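Putative Lipoprotein (Shewanella oneidensis, PDB 3U24) is of unknown function but binds zinc and calcium ions and, as a DUF885 member of the Peptidase_MA clan, is probably related to zinc metallopeptidases. Local coordinates at residues S113-Y121 / N162-L173; A136-S144 / L189-L198. All blocks are in the same frame, centred on the assembly; numbering follows the deposited sequence.

In the fold
Both contacts belong to the helical DUF885 chain and interleave in sequence: 113-121 and 136-144 come first, then their partners 162-173 and 189-198, so the chain visits contact 1, contact 2, contact 1 and contact 2 in turn. Their centres lie 33 Å apart, with about 17 Å between nearest atoms, and they do not touch. Helix 168-179 of contact 1 is followed in the chain by helix 187-195 of contact 2, and both rest on the long helix 200-234. Each is near a zinc ion: one is about 9 Å from the side chain of Asn162, and one about 8 Å from that of Arg141, near the His50 and Glu133 site.

Contact 1 of 2, residues S113-Y121 / N162-L173; sequences SWQWDPSSY and NISQPTLEHTEL. With ACY (acetic acid), chain Q.
Gln115 and Trp116, at the end of the short helix 113-116, lie against 163-167, and their carbonyls accept from the amides of Ser164 and Thr167. Ser164 N gives a nearly straight bond to Gln115 O (2.8 Å), tilted from the carbonyl plane, while Thr167 N meets Trp116 O in that plane, on a lone pair (3.2 Å). Thr167 occupies the N-cap position of helix 168-179. Beyond these bonds, Pro118 pushes its ring among Ile163, Pro166 and Thr171, with CG 3.7 Å from Pro166 CB and the two proline side chains crossing at about a right angle. The six-membered ring of Trp116 turns its edge to the face of His170, a T-shaped pair with planes at 75°. His170 ND1 and Thr167 OG1 share a hydrogen bond of 2.7 Å, while NE2 bonds to Leu516 O and only weakly to a bound acetic acid, probably from the crystallisation liquor. At the opposite end, Tyr121 places its hydroxyl between Trp114 O and Asn162 ND2: OH donates to Trp114 O (2.7 Å) and accepts from Asn162 ND2 (3.1 Å), the oxygen lying close to the amide plane. With CG anti to its carbonyl carbon (chi1 -56°), the tyrosine ring lies alongside Ile163, CE2 standing 4.0 Å from CG1. A phenylalanine in its place would probably leave Trp114 O without this donor and the Asn162 amide without one acceptor. A water links Gln115 NE2 to Asn162 O. Around the contact, helix 200-234 covers Ile163 and Thr171 through Trp223, Val228 and Leu231, helix 152-162 meets Tyr121 at Tyr155 and Ala159, and Ala174 and Gln177 of helix 168-179 reach Pro118 and Ser119.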
loop_
_atom_site.group_PDB
_atom_site.type_symbol
_atom_site.label_atom_id
_atom_site.label_comp_id
_atom_site.label_asym_id
_atom_site.label_seq_id
_atom_site.Cartn_x
_atom_site.Cartn_y
_atom_site.Cartn_z
ATOM N N SER A 113 -10.002 -12.252 -11.580
ATOM C CA SER A 113 -10.800 -11.256 -10.900
ATOM C C SER A 113 -11.635 -10.467 -11.865
ATOM O O SER A 113 -12.582 -9.862 -11.458
ATOM C CB SER A 113 -9.931 -10.320 -10.070
ATOM O OG SER A 113 -9.132 -9.486 -10.890
ATOM N N TRP A 114 -11.263 -10.430 -13.135
ATOM C CA TRP A 114 -12.096 -9.811 -14.149
ATOM C C TRP A 114 -13.474 -10.453 -14.259
ATOM O O TRP A 114 -14.398 -9.814 -14.745
ATOM C CB TRP A 114 -11.347 -9.769 -15.515
ATOM C CG TRP A 114 -10.986 -11.120 -16.095
ATOM C CD1 TRP A 114 -9.788 -11.799 -15.954
ATOM C CD2 TRP A 114 -11.831 -11.997 -16.922
ATOM N NE1 TRP A 114 -9.821 -12.995 -16.614
ATOM C CE2 TRP A 114 -11.007 -13.172 -17.238
ATOM C CE3 TRP A 114 -13.104 -11.905 -17.455
ATOM C CZ2 TRP A 114 -11.475 -14.213 -18.028
ATOM C CZ3 TRP A 114 -13.606 -12.978 -18.239
ATOM C CH2 TRP A 114 -12.808 -14.104 -18.525
ATOM N N GLN A 115 -13.627 -11.694 -13.782
ATOM C CA GLN A 115 -14.932 -12.380 -13.746
ATOM C C GLN A 115 -15.735 -12.075 -12.501
ATOM O O GLN A 115 -16.928 -11.771 -12.617
ATOM C CB GLN A 115 -14.831 -13.913 -13.819
ATOM C CG GLN A 115 -14.400 -14.382 -15.164
ATOM C CD GLN A 115 -14.504 -15.893 -15.314
ATOM O OE1 GLN A 115 -14.168 -16.666 -14.412
ATOM N NE2 GLN A 115 -14.990 -16.303 -16.457
ATOM N N TRP A 116 -15.102 -12.194 -11.332
ATOM C CA TRP A 116 -15.820 -12.184 -10.069
ATOM C C TRP A 116 -15.729 -10.926 -9.254
ATOM O O TRP A 116 -16.335 -10.861 -8.166
ATOM C CB TRP A 116 -15.442 -13.397 -9.196
ATOM C CG TRP A 116 -13.952 -13.593 -8.973
ATOM C CD1 TRP A 116 -13.095 -14.451 -9.665
ATOM C CD2 TRP A 116 -13.115 -12.933 -7.998
ATOM N NE1 TRP A 116 -11.834 -14.374 -9.192
ATOM C CE2 TRP A 116 -11.763 -13.469 -8.193
ATOM C CE3 TRP A 116 -13.338 -12.008 -6.990
ATOM C CZ2 TRP A 116 -10.697 -13.051 -7.430
ATOM C CZ3 TRP A 116 -12.250 -11.588 -6.218
ATOM C CH2 TRP A 116 -10.953 -12.091 -6.444
ATOM N N ASP A 117 -14.994 -9.918 -9.713
ATOM C CA ASP A 117 -14.910 -8.626 -8.986
ATOM C C ASP A 117 -15.475 -7.499 -9.856
ATOM O O ASP A 117 -14.746 -6.915 -10.677
ATOM C CB ASP A 117 -13.478 -8.306 -8.604
ATOM C CG ASP A 117 -13.337 -6.942 -7.953
ATOM O OD1 ASP A 117 -14.327 -6.219 -7.737
ATOM O OD2 ASP A 117 -12.191 -6.562 -7.666
ATOM N N PRO A 118 -16.775 -7.213 -9.714
ATOM C CA PRO A 118 -17.353 -6.172 -10.546
ATOM C C PRO A 118 -16.820 -4.808 -10.196
ATOM O O PRO A 118 -16.982 -3.889 -10.997
ATOM C CB PRO A 118 -18.872 -6.256 -10.255
ATOM C CG PRO A 118 -19.085 -7.669 -9.798
ATOM C CD PRO A 118 -17.808 -8.004 -9.041
ATOM N N SER A 119 -16.173 -4.655 -9.048
ATOM C CA SER A 119 -15.650 -3.348 -8.722
ATOM C C SER A 119 -14.468 -2.963 -9.613
ATOM O O SER A 119 -14.110 -1.790 -9.677
ATOM C CB SER A 119 -15.285 -3.214 -7.245
ATOM O OG SER A 119 -14.032 -3.814 -6.981
ATOM N N SER A 120 -13.859 -3.922 -10.304
ATOM C CA SER A 120 -12.777 -3.576 -11.231
ATOM C C SER A 120 -13.280 -2.829 -12.528
ATOM O O SER A 120 -12.471 -2.287 -13.289
ATOM C CB SER A 120 -11.940 -4.828 -11.543
ATOM O OG SER A 120 -12.719 -5.883 -12.057
ATOM N N TYR A 121 -14.602 -2.730 -12.718
ATOM C CA TYR A 121 -15.177 -1.986 -13.813
ATOM C C TYR A 121 -15.778 -0.670 -13.337
ATOM O O TYR A 121 -16.882 -0.607 -12.769
ATOM C CB TYR A 121 -16.222 -2.829 -14.515
ATOM C CG TYR A 121 -15.670 -4.147 -14.984
ATOM C CD1 TYR A 121 -15.012 -4.235 -16.186
ATOM C CD2 TYR A 121 -15.763 -5.286 -14.213
ATOM C CE1 TYR A 121 -14.487 -5.417 -16.627
ATOM C CE2 TYR A 121 -15.256 -6.485 -14.650
ATOM C CZ TYR A 121 -14.634 -6.549 -15.874
ATOM O OH TYR A 121 -14.101 -7.717 -16.371
ATOM N N ASN A 162 -18.531 -9.850 -19.218
ATOM C CA ASN A 162 -17.414 -10.565 -18.585
ATOM C C ASN A 162 -17.714 -11.091 -17.204
ATOM O O ASN A 162 -17.177 -12.089 -16.787
ATOM C CB ASN A 162 -16.250 -9.624 -18.328
ATOM C CG ASN A 162 -15.403 -9.388 -19.520
ATOM O OD1 ASN A 162 -15.534 -10.052 -20.559
ATOM N ND2 ASN A 162 -14.437 -8.452 -19.352
ATOM N N ILE A 163 -18.489 -10.350 -16.452
ATOM C CA ILE A 163 -18.739 -10.703 -15.071
ATOM C C ILE A 163 -19.441 -12.054 -15.022
ATOM O O ILE A 163 -20.363 -12.291 -15.780
ATOM C CB ILE A 163 -19.570 -9.643 -14.354
ATOM C CG1 ILE A 163 -18.727 -8.358 -14.201
ATOM C CG2 ILE A 163 -20.048 -10.180 -13.012
ATOM C CD1 ILE A 163 -19.513 -7.106 -13.898
ATOM N N SER A 164 -19.013 -12.928 -14.125
ATOM C CA SER A 164 -19.596 -14.249 -14.013
ATOM C C SER A 164 -19.338 -14.808 -12.619
ATOM O O SER A 164 -18.194 -14.835 -12.188
ATOM C CB SER A 164 -18.941 -15.160 -15.064
ATOM O OG SER A 164 -19.318 -16.499 -14.838
ATOM N N GLN A 165 -20.396 -15.249 -11.943
ATOM C CA GLN A 165 -20.340 -15.719 -10.560
ATOM C C GLN A 165 -19.607 -14.746 -9.666
ATOM O O GLN A 165 -18.611 -15.093 -9.065
ATOM C CB GLN A 165 -19.685 -17.100 -10.447
ATOM C CG GLN A 165 -20.415 -18.171 -11.235
ATOM C CD GLN A 165 -21.830 -18.343 -10.765
ATOM O OE1 GLN A 165 -22.098 -18.576 -9.553
ATOM N NE2 GLN A 165 -22.770 -18.187 -11.700
ATOM N N PRO A 166 -20.116 -13.529 -9.557
ATOM C CA PRO A 166 -19.385 -12.562 -8.742
ATOM C C PRO A 166 -19.576 -12.813 -7.278
ATOM O O PRO A 166 -20.521 -13.474 -6.898
ATOM C CB PRO A 166 -20.023 -11.216 -9.115
ATOM C CG PRO A 166 -21.409 -11.568 -9.585
ATOM C CD PRO A 166 -21.291 -12.943 -10.214
ATOM N N THR A 167 -18.673 -12.282 -6.465
ATOM C CA THR A 167 -18.873 -12.270 -5.022
ATOM C C THR A 167 -19.853 -11.170 -4.653
ATOM O O THR A 167 -20.004 -10.138 -5.340
ATOM C CB THR A 167 -17.579 -11.999 -4.224
ATOM O OG1 THR A 167 -17.250 -10.613 -4.353
ATOM C CG2 THR A 167 -16.414 -12.867 -4.705
ATOM N N LEU A 168 -20.528 -11.369 -3.541
ATOM C CA LEU A 168 -21.483 -10.379 -3.098
ATOM C C LEU A 168 -20.739 -9.099 -2.729
ATOM O O LEU A 168 -21.187 -7.990 -3.031
ATOM C CB LEU A 168 -22.263 -10.881 -1.864
ATOM C CG LEU A 168 -23.147 -9.802 -1.221
ATOM C CD1 LEU A 168 -24.181 -9.313 -2.246
ATOM C CD2 LEU A 168 -23.783 -10.316 0.106
ATOM N N GLU A 169 -19.638 -9.259 -2.020
ATOM C CA GLU A 169 -18.930 -8.101 -1.464
ATOM C C GLU A 169 -18.379 -7.171 -2.573
ATOM O O GLU A 169 -18.476 -5.942 -2.478
ATOM C CB GLU A 169 -17.778 -8.555 -0.549
ATOM C CG GLU A 169 -18.265 -9.212 0.757
ATOM C CD GLU A 169 -18.780 -10.671 0.587
ATOM O OE1 GLU A 169 -18.699 -11.261 -0.536
ATOM O OE2 GLU A 169 -19.271 -11.234 1.596
ATOM N N HIS A 170 -17.812 -7.738 -3.628
ATOM C CA HIS A 170 -17.225 -6.869 -4.646
ATOM C C HIS A 170 -18.311 -6.244 -5.471
ATOM O O HIS A 170 -18.126 -5.140 -6.015
ATOM C CB HIS A 170 -16.186 -7.626 -5.500
ATOM C CG HIS A 170 -14.959 -8.062 -4.714
ATOM N ND1 HIS A 170 -14.917 -9.203 -4.013
ATOM C CD2 HIS A 170 -13.728 -7.414 -4.480
ATOM C CE1 HIS A 170 -13.717 -9.329 -3.397
ATOM N NE2 HIS A 170 -12.989 -8.232 -3.669
ATOM N N THR A 171 -19.456 -6.918 -5.575
ATOM C CA THR A 171 -20.568 -6.350 -6.324
ATOM C C THR A 171 -21.141 -5.141 -5.568
ATOM O O THR A 171 -21.509 -4.131 -6.191
ATOM C CB THR A 171 -21.665 -7.381 -6.645
ATOM O OG1 THR A 171 -21.086 -8.581 -7.205
ATOM C CG2 THR A 171 -22.686 -6.808 -7.623
ATOM N N GLU A 172 -21.130 -5.219 -4.234
ATOM C CA GLU A 172 -21.656 -4.159 -3.406
ATOM C C GLU A 172 -20.704 -2.998 -3.514
ATOM O O GLU A 172 -21.100 -1.854 -3.584
ATOM C CB GLU A 172 -21.748 -4.591 -1.920
ATOM C CG GLU A 172 -22.905 -5.532 -1.581
ATOM C CD GLU A 172 -22.875 -6.142 -0.151
ATOM O OE1 GLU A 172 -21.786 -6.441 0.458
ATOM O OE2 GLU A 172 -23.994 -6.395 0.357
ATOM N N LEU A 173 -19.433 -3.305 -3.500
ATOM C CA LEU A 173 -18.441 -2.252 -3.657
ATOM C C LEU A 173 -18.610 -1.545 -5.042
ATOM O O LEU A 173 -18.604 -0.316 -5.129
ATOM C CB LEU A 173 -17.045 -2.793 -3.439
ATOM C CG LEU A 173 -15.909 -1.766 -3.482
ATOM C CD1 LEU A 173 -16.025 -0.653 -2.403
ATOM C CD2 LEU A 173 -14.553 -2.486 -3.444
HETATM C C ACY Q . -9.175 -8.308 -5.776
HETATM O O ACY Q . -10.008 -7.999 -4.883
HETATM O OXT ACY Q . -7.985 -8.673 -5.526
HETATM C CH3 ACY Q . -9.588 -8.186 -7.205
HETATM O O HOH W 1 -16.819 -14.403 -17.811
#

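Contact 2 of 2, residues A136-S144 / L189-L198. With IMD (imidazole), chain B.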
loop_
_atom_site.group_PDB
_atom_site.type_symbol
_atom_site.label_atom_id
_atom_site.label_comp_id
_atom_site.label_asym_id
_atom_site.label_seq_id
_atom_site.Cartn_x
_atom_site.Cartn_y
_atom_site.Cartn_z
ATOM N N ALA A 136 -2.713 21.547 -15.414
ATOM C CA ALA A 136 -2.575 21.191 -16.844
ATOM C C ALA A 136 -3.566 22.016 -17.677
ATOM O O ALA A 136 -4.647 22.363 -17.208
ATOM C CB ALA A 136 -2.770 19.692 -17.039
ATOM N N PRO A 137 -3.196 22.369 -18.918
ATOM C CA PRO A 137 -4.092 23.199 -19.720
ATOM C C PRO A 137 -5.529 22.652 -19.778
ATOM O O PRO A 137 -5.732 21.453 -19.949
ATOM C CB PRO A 137 -3.436 23.193 -21.100
ATOM C CG PRO A 137 -1.969 22.920 -20.825
ATOM C CD PRO A 137 -1.979 21.970 -19.660
ATOM N N LEU A 138 -6.509 23.524 -19.586
ATOM C CA LEU A 138 -7.879 23.047 -19.369
ATOM C C LEU A 138 -8.483 22.503 -20.659
ATOM O O LEU A 138 -9.042 21.409 -20.688
ATOM C CB LEU A 138 -8.744 24.135 -18.743
ATOM C CG LEU A 138 -10.249 23.885 -18.602
ATOM C CD1 LEU A 138 -10.526 22.802 -17.570
ATOM C CD2 LEU A 138 -10.955 25.229 -18.269
ATOM N N ASP A 139 -8.313 23.242 -21.728
ATOM C CA ASP A 139 -8.784 22.789 -23.019
ATOM C C ASP A 139 -8.163 21.425 -23.395
ATOM O O ASP A 139 -8.854 20.603 -23.940
ATOM C CB ASP A 139 -8.560 23.857 -24.099
ATOM C CG ASP A 139 -9.445 25.140 -23.888
ATOM O OD1 ASP A 139 -10.107 25.313 -22.816
ATOM O OD2 ASP A 139 -9.471 26.013 -24.810
ATOM N N ASP A 140 -6.903 21.163 -23.077
ATOM C CA ASP A 140 -6.337 19.842 -23.356
ATOM C C ASP A 140 -6.988 18.772 -22.485
ATOM O O ASP A 140 -7.349 17.708 -22.977
ATOM C CB ASP A 140 -4.821 19.766 -23.118
ATOM C CG ASP A 140 -4.015 20.721 -24.005
ATOM O OD1 ASP A 140 -4.612 21.435 -24.843
ATOM O OD2 ASP A 140 -2.764 20.782 -23.828
ATOM N N ARG A 141 -7.132 19.044 -21.193
ATOM C CA ARG A 141 -7.850 18.122 -20.328
ATOM C C ARG A 141 -9.274 17.823 -20.829
ATOM O O ARG A 141 -9.655 16.688 -20.906
ATOM C CB ARG A 141 -7.965 18.693 -18.931
ATOM C CG ARG A 141 -6.737 18.520 -18.050
ATOM C CD ARG A 141 -7.024 19.106 -16.666
ATOM N NE ARG A 141 -6.816 20.548 -16.650
ATOM C CZ ARG A 141 -7.404 21.407 -15.820
ATOM N NH1 ARG A 141 -8.301 21.003 -14.958
ATOM N NH2 ARG A 141 -7.113 22.680 -15.889
ATOM N N LEU A 142 -10.044 18.852 -21.155
ATOM C CA LEU A 142 -11.451 18.666 -21.588
ATOM C C LEU A 142 -11.561 17.931 -22.923
ATOM O O LEU A 142 -12.484 17.173 -23.124
ATOM C CB LEU A 142 -12.189 20.007 -21.659
ATOM C CG LEU A 142 -12.299 20.640 -20.269
ATOM C CD1 LEU A 142 -12.846 22.050 -20.374
ATOM C CD2 LEU A 142 -13.167 19.805 -19.340
ATOM N N ARG A 143 -10.623 18.166 -23.827
ATOM C CA ARG A 143 -10.614 17.444 -25.089
ATOM C C ARG A 143 -10.282 15.978 -24.853
ATOM O O ARG A 143 -10.815 15.113 -25.554
ATOM C CB ARG A 143 -9.642 18.050 -26.083
ATOM C CG ARG A 143 -10.179 19.341 -26.682
ATOM C CD ARG A 143 -9.205 20.073 -27.616
ATOM N NE ARG A 143 -9.894 21.220 -28.206
ATOM C CZ ARG A 143 -9.466 22.488 -28.162
ATOM N NH1 ARG A 143 -8.311 22.818 -27.615
ATOM N NH2 ARG A 143 -10.199 23.442 -28.707
ATOM N N SER A 144 -9.412 15.696 -23.875
ATOM C CA SER A 144 -9.139 14.307 -23.503
ATOM C C SER A 144 -10.400 13.631 -22.956
ATOM O O SER A 144 -10.743 12.494 -23.336
ATOM C CB SER A 144 -7.974 14.198 -22.498
ATOM O OG SER A 144 -6.748 14.482 -23.167
ATOM N N LEU A 189 -18.399 19.856 -13.707
ATOM C CA LEU A 189 -17.665 19.559 -14.936
ATOM C C LEU A 189 -18.371 20.227 -16.129
ATOM O O LEU A 189 -17.730 20.826 -16.991
ATOM C CB LEU A 189 -17.528 18.054 -15.134
ATOM C CG LEU A 189 -16.890 17.549 -16.424
ATOM C CD1 LEU A 189 -15.425 18.008 -16.505
ATOM C CD2 LEU A 189 -17.049 16.024 -16.503
ATOM N N LEU A 190 -19.691 20.186 -16.152
ATOM C CA LEU A 190 -20.416 20.860 -17.229
ATOM C C LEU A 190 -20.147 22.380 -17.281
ATOM O O LEU A 190 -19.997 22.950 -18.374
ATOM C CB LEU A 190 -21.905 20.591 -17.164
ATOM C CG LEU A 190 -22.319 19.136 -17.370
ATOM C CD1 LEU A 190 -23.841 19.016 -17.153
ATOM C CD2 LEU A 190 -21.915 18.665 -18.764
ATOM N N LYS A 191 -20.056 23.008 -16.118
ATOM C CA LYS A 191 -19.769 24.422 -16.031
ATOM C C LYS A 191 -18.360 24.708 -16.550
ATOM O O LYS A 191 -18.176 25.635 -17.347
ATOM C CB LYS A 191 -19.972 24.939 -14.588
ATOM C CG LYS A 191 -19.587 26.406 -14.311
ATOM C CD LYS A 191 -19.725 26.818 -12.821
ATOM C CE LYS A 191 -21.145 26.593 -12.236
ATOM N NZ LYS A 191 -21.343 26.923 -10.775
ATOM N N GLN A 192 -17.371 23.925 -16.127
ATOM C CA GLN A 192 -16.016 24.075 -16.677
ATOM C C GLN A 192 -16.032 23.994 -18.206
ATOM O O GLN A 192 -15.385 24.789 -18.871
ATOM C CB GLN A 192 -15.057 23.002 -16.172
ATOM C CG GLN A 192 -14.666 23.106 -14.723
ATOM C CD GLN A 192 -13.320 22.406 -14.442
ATOM O OE1 GLN A 192 -12.270 23.052 -14.432
ATOM N NE2 GLN A 192 -13.355 21.081 -14.279
ATOM N N VAL A 193 -16.761 23.021 -18.752
ATOM C CA VAL A 193 -16.843 22.900 -20.198
ATOM C C VAL A 193 -17.508 24.147 -20.821
ATOM O O VAL A 193 -16.910 24.781 -21.701
ATOM C CB VAL A 193 -17.573 21.612 -20.628
ATOM C CG1 VAL A 193 -17.867 21.651 -22.127
ATOM C CG2 VAL A 193 -16.736 20.386 -20.243
ATOM N N ALA A 194 -18.658 24.556 -20.289
ATOM C CA ALA A 194 -19.406 25.695 -20.828
ATOM C C ALA A 194 -18.575 26.973 -20.883
ATOM O O ALA A 194 -18.735 27.758 -21.821
ATOM C CB ALA A 194 -20.683 25.948 -20.022
ATOM N N ASP A 195 -17.694 27.179 -19.902
ATOM C CA ASP A 195 -16.954 28.444 -19.792
ATOM C C ASP A 195 -15.483 28.354 -20.249
ATOM O O ASP A 195 -14.711 29.327 -20.094
ATOM C CB ASP A 195 -17.022 28.980 -18.350
ATOM C CG ASP A 195 -18.459 29.375 -17.926
ATOM O OD1 ASP A 195 -19.335 29.638 -18.812
ATOM O OD2 ASP A 195 -18.706 29.418 -16.694
ATOM N N SER A 196 -15.126 27.204 -20.813
ATOM C CA SER A 196 -13.803 26.953 -21.377
ATOM C C SER A 196 -13.654 27.596 -22.770
ATOM O O SER A 196 -14.604 28.140 -23.347
ATOM C CB SER A 196 -13.604 25.437 -21.544
ATOM O OG SER A 196 -14.364 24.963 -22.645
ATOM N N GLY A 197 -12.460 27.423 -23.325
ATOM C CA GLY A 197 -12.143 27.913 -24.626
ATOM C C GLY A 197 -12.471 26.937 -25.733
ATOM O O GLY A 197 -12.141 27.227 -26.869
ATOM N N LEU A 198 -13.109 25.799 -25.438
ATOM C CA LEU A 198 -13.528 24.901 -26.509
ATOM C C LEU A 198 -14.481 25.621 -27.475
ATOM O O LEU A 198 -15.211 26.532 -27.089
ATOM C CB LEU A 198 -14.218 23.633 -25.982
ATOM C CG LEU A 198 -13.390 22.725 -25.069
ATOM C CD1 LEU A 198 -14.055 21.376 -24.829
ATOM C CD2 LEU A 198 -12.015 22.512 -25.635
HETATM N N1 IMD B . -22.993 27.987 -15.413
HETATM C C2 IMD B . -22.087 28.935 -15.813
HETATM N N3 IMD B . -21.892 28.805 -17.146
HETATM C C4 IMD B . -22.660 27.765 -17.594
HETATM C C5 IMD B . -23.353 27.246 -16.501
#
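Leu142 drives both its methyl groups into the hollow between two packed helices, 138-148 and 187-195, in a steeply crossed pair whose local axes approach to 10.8 Å at a signed angle of -121°. Its CD2 meets Val193 CG2 at 3.7 Å and, a little farther on, Leu189 CD1; CD1 turns the other way and rests on Ser196 CB. With CG anti to its carbonyl carbon (chi1 -64°), the branch points at the partner segment, CD2 on the helix and CD1 on the serine that comes later in the chain. Leu198 closes the apolar centre by laying CD1 against Leu142 CB (3.9 Å). Its other methyl, CD2, sits over one face of the Arg143 guanidinium, 3.6 Å from NE, the two side chains lying antiparallel. Arg143 NE makes a salt bridge to Glu202, so a leucine methyl covers a face of the group while a carboxylate takes its NE. Leu138 reaches from the first turn of its helix to Gln192, where CD1 touches OE1. Phe206 of helix 200-234 touches Leu189 and Val193, and Ile131 of helix 124-131 touches Leu189 and Gln192. At the N-terminal margin Arg141 grips Ala136 O side-on with both NE and NH2, tying the carbonyl of Ala136, two residues ahead of the helix, to its first turn. Ser196 forms an ST turn: OG donates to Val193 O and accepts from Leu198 N, linking Val193 to Leu198. That turn presents the amide of Gly197 to Asp139: Gly197 N donates to OD1 at 3.2 Å, meeting the carboxylate on its syn side, 20° out of plane.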